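Local atomic coordinates of dermonecrotic toxin (Pasteurella multocida, PDB entry 2EBF), a protein that acts as an osteolytic, mitogenic dermonecrotic toxin that induces bone resorption and is associated with the severe progressive form of atrophic rhinitis in pigs. Residues T291-S294 / M295-E298; S683-Q686 / F687-Q691; I363-M367 / N368-G372. All coordinates share one frame; numbering follows the deposited sequence.

Interaction 1 of 3, residues T291-S294 / M295-E298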
loop_
_atom_site.group_PDB
_atom_site.type_symbol
_atom_site.label_atom_id
_atom_site.label_comp_id
_atom_site.label_asym_id
_atom_site.label_seq_id
_atom_site.Cartn_x
_atom_site.Cartn_y
_atom_site.Cartn_z
ATOM N N THR A 291 17.149 29.143 -13.452
ATOM C CA THR A 291 16.446 29.743 -14.586
ATOM C C THR A 291 15.646 28.676 -15.330
ATOM O O THR A 291 14.453 28.854 -15.592
ATOM C CB THR A 291 17.433 30.447 -15.551
ATOM O OG1 THR A 291 18.224 31.397 -14.821
ATOM C CG2 THR A 291 16.684 31.168 -16.679
ATOM N N PHE A 292 16.316 27.569 -15.650
ATOM C CA PHE A 292 15.704 26.429 -16.328
ATOM C C PHE A 292 14.476 25.901 -15.579
ATOM O O PHE A 292 13.419 25.689 -16.178
ATOM C CB PHE A 292 16.747 25.321 -16.518
ATOM C CG PHE A 292 16.180 24.023 -17.021
ATOM C CD1 PHE A 292 16.015 23.803 -18.388
ATOM C CD2 PHE A 292 15.813 23.014 -16.126
ATOM C CE1 PHE A 292 15.488 22.600 -18.862
ATOM C CE2 PHE A 292 15.288 21.806 -16.586
ATOM C CZ PHE A 292 15.124 21.597 -17.957
ATOM N N PHE A 293 14.621 25.713 -14.270
ATOM C CA PHE A 293 13.557 25.164 -13.433
ATOM C C PHE A 293 12.446 26.184 -13.199
ATOM O O PHE A 293 11.266 25.827 -13.168
ATOM C CB PHE A 293 14.141 24.667 -12.099
ATOM C CG PHE A 293 13.178 23.855 -11.262
ATOM C CD1 PHE A 293 12.863 24.253 -9.965
ATOM C CD2 PHE A 293 12.594 22.691 -11.766
ATOM C CE1 PHE A 293 11.982 23.506 -9.179
ATOM C CE2 PHE A 293 11.703 21.937 -10.983
ATOM C CZ PHE A 293 11.399 22.349 -9.694
ATOM N N SER A 294 12.827 27.453 -13.052
ATOM C CA SER A 294 11.867 28.546 -12.862
ATOM C C SER A 294 10.876 28.676 -14.019
ATOM O O SER A 294 9.692 28.948 -13.800
ATOM C CB SER A 294 12.597 29.879 -12.662
ATOM O OG SER A 294 13.304 29.877 -11.439
ATOM N N MET A 295 11.359 28.489 -15.246
ATOM C CA MET A 295 10.474 28.571 -16.403
ATOM C C MET A 295 9.692 27.295 -16.658
ATOM O O MET A 295 8.590 27.360 -17.195
ATOM C CB MET A 295 11.177 29.071 -17.671
ATOM C CG MET A 295 12.388 28.309 -18.157
ATOM S SD MET A 295 13.219 29.395 -19.343
ATOM C CE MET A 295 14.683 28.455 -19.743
ATOM N N LEU A 296 10.246 26.145 -16.275
ATOM C CA LEU A 296 9.453 24.910 -16.231
ATOM C C LEU A 296 8.214 25.119 -15.378
ATOM O O LEU A 296 7.103 24.766 -15.783
ATOM C CB LEU A 296 10.254 23.741 -15.663
ATOM C CG LEU A 296 11.178 22.914 -16.553
ATOM C CD1 LEU A 296 11.721 21.760 -15.729
ATOM C CD2 LEU A 296 10.458 22.385 -17.782
ATOM N N GLN A 297 8.417 25.706 -14.201
ATOM C CA GLN A 297 7.330 25.961 -13.265
ATOM C C GLN A 297 6.368 27.029 -13.780
ATOM O O GLN A 297 5.181 26.995 -13.465
ATOM C CB GLN A 297 7.880 26.327 -11.885
ATOM C CG GLN A 297 8.583 25.165 -11.185
ATOM C CD GLN A 297 9.117 25.526 -9.815
ATOM O OE1 GLN A 297 8.607 25.056 -8.795
ATOM N NE2 GLN A 297 10.144 26.370 -9.781
ATOM N N GLU A 298 6.881 27.978 -14.567
ATOM C CA GLU A 298 6.010 28.971 -15.200
ATOM C C GLU A 298 5.160 28.344 -16.294
ATOM O O GLU A 298 3.958 28.615 -16.373
ATOM C CB GLU A 298 6.794 30.175 -15.729
ATOM C CG GLU A 298 7.139 31.158 -14.623
ATOM C CD GLU A 298 7.480 32.555 -15.115
ATOM O OE1 GLU A 298 7.137 32.912 -16.269
ATOM O OE2 GLU A 298 8.088 33.301 -14.318
#

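Interaction 2 of 3, residues S683-Q686 / F687-Q691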
loop_
_atom_site.group_PDB
_atom_site.type_symbol
_atom_site.label_atom_id
_atom_site.label_comp_id
_atom_site.label_asym_id
_atom_site.label_seq_id
_atom_site.Cartn_x
_atom_site.Cartn_y
_atom_site.Cartn_z
ATOM N N SER A 683 -22.304 -35.704 15.011
ATOM C CA SER A 683 -23.298 -35.844 13.948
ATOM C C SER A 683 -22.750 -35.688 12.532
ATOM O O SER A 683 -23.513 -35.488 11.596
ATOM C CB SER A 683 -24.469 -34.890 14.198
ATOM O OG SER A 683 -24.058 -33.553 14.024
ATOM N N HIS A 684 -21.435 -35.811 12.371
ATOM C CA HIS A 684 -20.795 -35.623 11.064
ATOM C C HIS A 684 -21.080 -36.753 10.058
ATOM O O HIS A 684 -20.874 -36.583 8.851
ATOM C CB HIS A 684 -19.285 -35.439 11.235
ATOM C CG HIS A 684 -18.525 -36.727 11.289
ATOM N ND1 HIS A 684 -18.634 -37.611 12.341
ATOM C CD2 HIS A 684 -17.650 -37.280 10.420
ATOM C CE1 HIS A 684 -17.852 -38.656 12.116
ATOM N NE2 HIS A 684 -17.245 -38.478 10.958
ATOM N N LEU A 685 -21.541 -37.903 10.550
ATOM C CA LEU A 685 -21.849 -39.038 9.662
ATOM C C LEU A 685 -23.139 -38.831 8.866
ATOM O O LEU A 685 -23.486 -39.655 8.014
ATOM C CB LEU A 685 -21.866 -40.377 10.420
ATOM C CG LEU A 685 -20.519 -40.931 10.914
ATOM C CD1 LEU A 685 -20.706 -42.344 11.442
ATOM C CD2 LEU A 685 -19.428 -40.901 9.831
ATOM N N GLN A 686 -23.843 -37.728 9.126
ATOM C CA GLN A 686 -24.961 -37.358 8.261
ATOM C C GLN A 686 -24.460 -36.966 6.862
ATOM O O GLN A 686 -25.235 -36.913 5.904
ATOM C CB GLN A 686 -25.896 -36.315 8.917
ATOM C CG GLN A 686 -25.392 -34.904 9.031
ATOM C CD GLN A 686 -26.218 -34.050 10.013
ATOM O OE1 GLN A 686 -25.709 -33.615 11.054
ATOM N NE2 GLN A 686 -27.489 -33.816 9.685
ATOM N N PHE A 687 -23.151 -36.729 6.758
ATOM C CA PHE A 687 -22.503 -36.325 5.514
ATOM C C PHE A 687 -21.640 -37.452 4.991
ATOM O O PHE A 687 -21.155 -38.282 5.762
ATOM C CB PHE A 687 -21.649 -35.065 5.722
ATOM C CG PHE A 687 -22.381 -33.963 6.421
ATOM C CD1 PHE A 687 -23.506 -33.385 5.838
ATOM C CD2 PHE A 687 -21.959 -33.513 7.666
ATOM C CE1 PHE A 687 -24.217 -32.378 6.497
ATOM C CE2 PHE A 687 -22.658 -32.505 8.325
ATOM C CZ PHE A 687 -23.775 -31.929 7.741
ATOM N N VAL A 688 -21.434 -37.452 3.679
ATOM C CA VAL A 688 -20.688 -38.510 2.998
ATOM C C VAL A 688 -19.305 -38.723 3.637
ATOM O O VAL A 688 -18.618 -37.754 3.997
ATOM C CB VAL A 688 -20.632 -38.241 1.466
ATOM C CG1 VAL A 688 -19.708 -37.076 1.127
ATOM C CG2 VAL A 688 -20.227 -39.477 0.731
ATOM N N HIS A 689 -18.916 -39.989 3.788
ATOM C CA HIS A 689 -17.767 -40.357 4.617
ATOM C C HIS A 689 -17.184 -41.699 4.217
ATOM O O HIS A 689 -17.839 -42.500 3.534
ATOM C CB HIS A 689 -18.195 -40.434 6.088
ATOM C CG HIS A 689 -19.351 -41.355 6.328
ATOM N ND1 HIS A 689 -19.193 -42.712 6.531
ATOM C CD2 HIS A 689 -20.683 -41.121 6.375
ATOM C CE1 HIS A 689 -20.378 -43.269 6.704
ATOM N NE2 HIS A 689 -21.299 -42.326 6.617
ATOM N N ASP A 690 -15.957 -41.953 4.667
ATOM C CA ASP A 690 -15.341 -43.270 4.515
ATOM C C ASP A 690 -16.193 -44.322 5.232
ATOM O O ASP A 690 -16.759 -44.049 6.297
ATOM C CB ASP A 690 -13.921 -43.257 5.080
ATOM C CG ASP A 690 -13.112 -44.468 4.654
ATOM O OD1 ASP A 690 -13.415 -45.586 5.121
ATOM O OD2 ASP A 690 -12.169 -44.293 3.857
ATOM N N GLN A 691 -16.280 -45.518 4.647
ATOM C CA GLN A 691 -17.153 -46.585 5.159
ATOM C C GLN A 691 -16.933 -46.965 6.619
ATOM O O GLN A 691 -17.889 -47.264 7.336
ATOM C CB GLN A 691 -17.064 -47.844 4.281
ATOM C CG GLN A 691 -18.141 -47.926 3.206
ATOM C CD GLN A 691 -19.553 -47.819 3.771
ATOM O OE1 GLN A 691 -20.218 -46.791 3.620
ATOM N NE2 GLN A 691 -20.007 -48.878 4.440
#

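Interaction 3 of 3, residues I363-M367 / N368-G372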
loop_
_atom_site.group_PDB
_atom_site.type_symbol
_atom_site.label_atom_id
_atom_site.label_comp_id
_atom_site.label_asym_id
_atom_site.label_seq_id
_atom_site.Cartn_x
_atom_site.Cartn_y
_atom_site.Cartn_z
ATOM N N ILE A 363 24.387 10.197 27.004
ATOM C CA ILE A 363 25.025 9.645 25.809
ATOM C C ILE A 363 25.343 8.164 25.990
ATOM O O ILE A 363 25.155 7.364 25.056
ATOM C CB ILE A 363 26.315 10.412 25.429
ATOM C CG1 ILE A 363 25.988 11.884 25.128
ATOM C CG2 ILE A 363 27.020 9.718 24.255
ATOM C CD1 ILE A 363 27.224 12.795 24.973
ATOM N N GLU A 364 25.829 7.814 27.184
ATOM C CA GLU A 364 26.103 6.423 27.549
ATOM C C GLU A 364 24.846 5.568 27.516
ATOM O O GLU A 364 24.876 4.455 27.001
ATOM C CB GLU A 364 26.751 6.332 28.933
ATOM C CG GLU A 364 28.225 6.703 28.934
ATOM C CD GLU A 364 28.759 7.080 30.315
ATOM O OE1 GLU A 364 28.062 6.849 31.331
ATOM O OE2 GLU A 364 29.887 7.616 30.379
ATOM N N LYS A 365 23.752 6.096 28.062
ATOM C CA LYS A 365 22.478 5.381 28.075
ATOM C C LYS A 365 21.908 5.207 26.671
ATOM O O LYS A 365 21.414 4.132 26.350
ATOM C CB LYS A 365 21.462 6.060 28.998
ATOM C CG LYS A 365 20.274 5.151 29.379
ATOM C CD LYS A 365 19.735 5.515 30.751
ATOM C CE LYS A 365 18.865 4.409 31.332
ATOM N NZ LYS A 365 19.667 3.330 32.007
ATOM N N CYS A 366 21.981 6.250 25.839
ATOM C CA CYS A 366 21.481 6.174 24.452
ATOM C C CYS A 366 22.269 5.161 23.622
ATOM O O CYS A 366 21.688 4.352 22.879
ATOM C CB CYS A 366 21.513 7.554 23.768
ATOM S SG CYS A 366 20.266 8.729 24.400
ATOM N N MET A 367 23.588 5.208 23.755
ATOM C CA MET A 367 24.455 4.322 22.993
ATOM C C MET A 367 24.427 2.886 23.528
ATOM O O MET A 367 24.219 1.944 22.759
ATOM C CB MET A 367 25.889 4.878 22.911
ATOM C CG MET A 367 26.056 6.110 21.989
ATOM S SD MET A 367 25.553 5.897 20.249
ATOM C CE MET A 367 23.843 6.441 20.295
ATOM N N ASN A 368 24.596 2.719 24.836
ATOM C CA ASN A 368 24.795 1.383 25.409
ATOM C C ASN A 368 23.521 0.618 25.763
ATOM O O ASN A 368 23.499 -0.613 25.670
ATOM C CB ASN A 368 25.736 1.444 26.616
ATOM C CG ASN A 368 27.093 2.038 26.270
ATOM O OD1 ASN A 368 27.699 2.744 27.080
ATOM N ND2 ASN A 368 27.583 1.747 25.074
ATOM N N THR A 369 22.470 1.336 26.149
ATOM C CA THR A 369 21.191 0.707 26.509
ATOM C C THR A 369 20.162 0.784 25.372
ATOM O O THR A 369 19.642 -0.247 24.929
ATOM C CB THR A 369 20.610 1.316 27.813
ATOM O OG1 THR A 369 21.513 1.070 28.895
ATOM C CG2 THR A 369 19.261 0.709 28.161
ATOM N N TYR A 370 19.867 1.996 24.902
ATOM C CA TYR A 370 18.846 2.171 23.866
ATOM C C TYR A 370 19.348 1.788 22.478
ATOM O O TYR A 370 18.549 1.464 21.594
ATOM C CB TYR A 370 18.320 3.601 23.839
ATOM C CG TYR A 370 17.857 4.160 25.165
ATOM C CD1 TYR A 370 17.307 3.336 26.152
ATOM C CD2 TYR A 370 17.942 5.527 25.420
ATOM C CE1 TYR A 370 16.871 3.863 27.372
ATOM C CE2 TYR A 370 17.506 6.065 26.633
ATOM C CZ TYR A 370 16.972 5.226 27.601
ATOM O OH TYR A 370 16.543 5.757 28.794
ATOM N N ARG A 371 20.668 1.848 22.297
ATOM C CA ARG A 371 21.334 1.548 21.018
ATOM C C ARG A 371 21.045 2.606 19.948
ATOM O O ARG A 371 21.415 2.443 18.791
ATOM C CB ARG A 371 20.959 0.150 20.501
ATOM C CG ARG A 371 21.021 -0.962 21.558
ATOM C CD ARG A 371 22.409 -1.548 21.651
ATOM N NE ARG A 371 22.858 -1.959 20.326
ATOM C CZ ARG A 371 23.991 -2.598 20.072
ATOM N NH1 ARG A 371 24.818 -2.929 21.059
ATOM N NH2 ARG A 371 24.293 -2.911 18.819
ATOM N N GLY A 372 20.383 3.691 20.341
ATOM C CA GLY A 372 20.112 4.775 19.416
ATOM C C GLY A 372 19.373 5.929 20.052
ATOM O O GLY A 372 18.807 5.801 21.142
#

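Interaction 1 of 3, residues T291-S294 / M295-E298
Phe-292, Phe-293, Leu-296 and Gln-297 pack against one another on adjacent turns of helix 288-300, a largely buried contact on a helix of the C2 region of the toxin's C-terminal fragment. Successive i to i+4 backbone bonds form the frame: Met-295 N to Thr-291 O, Leu-296 N to Phe-292 O, Gln-297 N to Phe-293 O at 3.0 Å, and Glu-298 N to Ser-294 O, the most bent of the four with 138° at the hydrogen.

On the apolar side, one methyl of Leu-296 serves both phenylalanines. Its CD1 lies 3.7 Å from Phe-292 CE2 and 4.2 Å from Phe-293 CD2, and the leucine and Phe-293 side chains run across each other at roughly a right angle.

Gln-297 packs on Phe-293. Its CG stands above a face of the Phe-293 ring, 4.3 Å from the centroid, in a CH-pi contact. The extended chain then carries the amide along the ring, the two planes stacked 28° apart, with Gln-297 NE2 3.5 Å from both CD1 and CE1 of Phe-293.

Met-295 takes another route. With chi1 at 57°, its CG sits between its own backbone N and carbonyl carbon and leans back on the preceding turn, 3.3 Å from Thr-291 O and 3.4 Å from Phe-292 O. Beyond these turns, Met-295 and Phe-292 reach Leu-238 of helix 234-248, while Phe-293 touches Tyr-267 and Met-270 of helix 267-273.

The polar ends of Thr-291, Ser-294 and Glu-298 are held outside the two segments, by Tyr-226 and Leu-287 O, by Phe-290 O, and by Thr-218. Within this stretch of helix, side-chain cohesion is probably mostly dispersive and CH-pi, since no side-chain hydrogen bond joins the two segments.

Interaction 2 of 3, residues S683-Q686 / F687-Q691
Leu-685 CD2 sits over the centre of the His-689 imidazole in a CH-pi contact, 3.6 Å from its centroid, and the two side chains meet at about a right angle. Gln-686 CG does the same to Phe-687, also 3.6 Å from the ring centroid; here the neighbours lie alongside and point the same way. Having its CG between the backbone N and the carbonyl carbon (chi1 55°) turns the histidine ring back to the leucine methyl. Phe-687 also meets His-666 of strand 660-673 edge-to-face.

Among backbone bonds, Phe-687 N closes the 3-10 turn 684-686 on His-684 O at 3.1 Å, the donor well above the carbonyl plane. This turn belongs to the loop joining strands 676-681 and 697-700 of the antiparallel sheet in the C3 region, which also holds the phosphonate pocket. Arg-711, at the end of helix 701-711, binds the carbonyls of Phe-687 and Val-688.

One side-chain hydrogen bond holds the His-689 ring: His-689 ND1 donates to Asp-690 O at 2.8 Å, almost straight (171°) and with the acceptor in the imidazole plane.

Interaction 3 of 3, residues I363-M367 / N368-G372
Lys-365 and Tyr-370 make the central contact, near the C-terminal end of helix 359-370. Lys-365 CG lies over one face of the tyrosine ring, 4.2 Å from the centroid in a CH-pi contact, and the chain continues past the hydroxyl, CE 3.7 Å from Tyr-370 OH. Lys-365 O stands over the same face, 3.7 Å from Tyr-370 CG. With chi1 -163° the lysine CG lies opposite the backbone N, which places it over the ring. At the ring's edge sits Cys-366, its SG 4.1 Å from Tyr-370 CD2 in a sulfur-aromatic contact.

The backbone sets this up. Lys-365 O accepts two N-H groups, Thr-369 N and Tyr-370 N, both at 3.0 Å. The bond from Tyr-370 is straight (167°) and nearly along the C=O axis, whereas that from Thr-369 arrives above the carbonyl plane. An i to i+5 bond of this kind marks a wider, pi-type turn, and it brings the tyrosine ring back over the lysine five residues earlier. One residue before Thr-369, Asn-368 N still bonds regularly to Glu-364 O at 2.8 Å. The helix then ends as Arg-371 adopts a positive phi (69°); its CA makes a CA-H...O contact of 3.4 Å with Met-367 O.

Farther out, Tyr-370 OH bonds to Tyr-350 OH and its ring meets Tyr-345 edge-to-face, which joins the ring to helices 339-345 and 350-356. Asn-368 OD1 bonds to Asn-395. Met-367 and Ile-363 pack on Phe-392 of helix 389-394, while Arg-371 forms backbone bonds with Phe-498. From Gly-372 the chain enters strand 372-376, which lies between parallel strands 498-502 and 528-531 inside the mixed sheet.

All three are local contacts, none touching another, spread along an elongated fragment. Interactions 1 and 3 both belong to the C2 region, yet their nearest atoms are about 35 Å apart: one is the buried middle of a helix, the other a helix end leading into a sheet. Interaction 2, in the C3 region, lies across the centre of the chain from interaction 1, about 67 Å away by nearest atoms, and about 54 Å from interaction 3. It lies near the phosphonate pocket of Gly-624 to Ser-628, the Gln-686 side chain about 7 Å from the ligand. The Leu-296 side chain of interaction 1 is about 14 Å from a bound glucose.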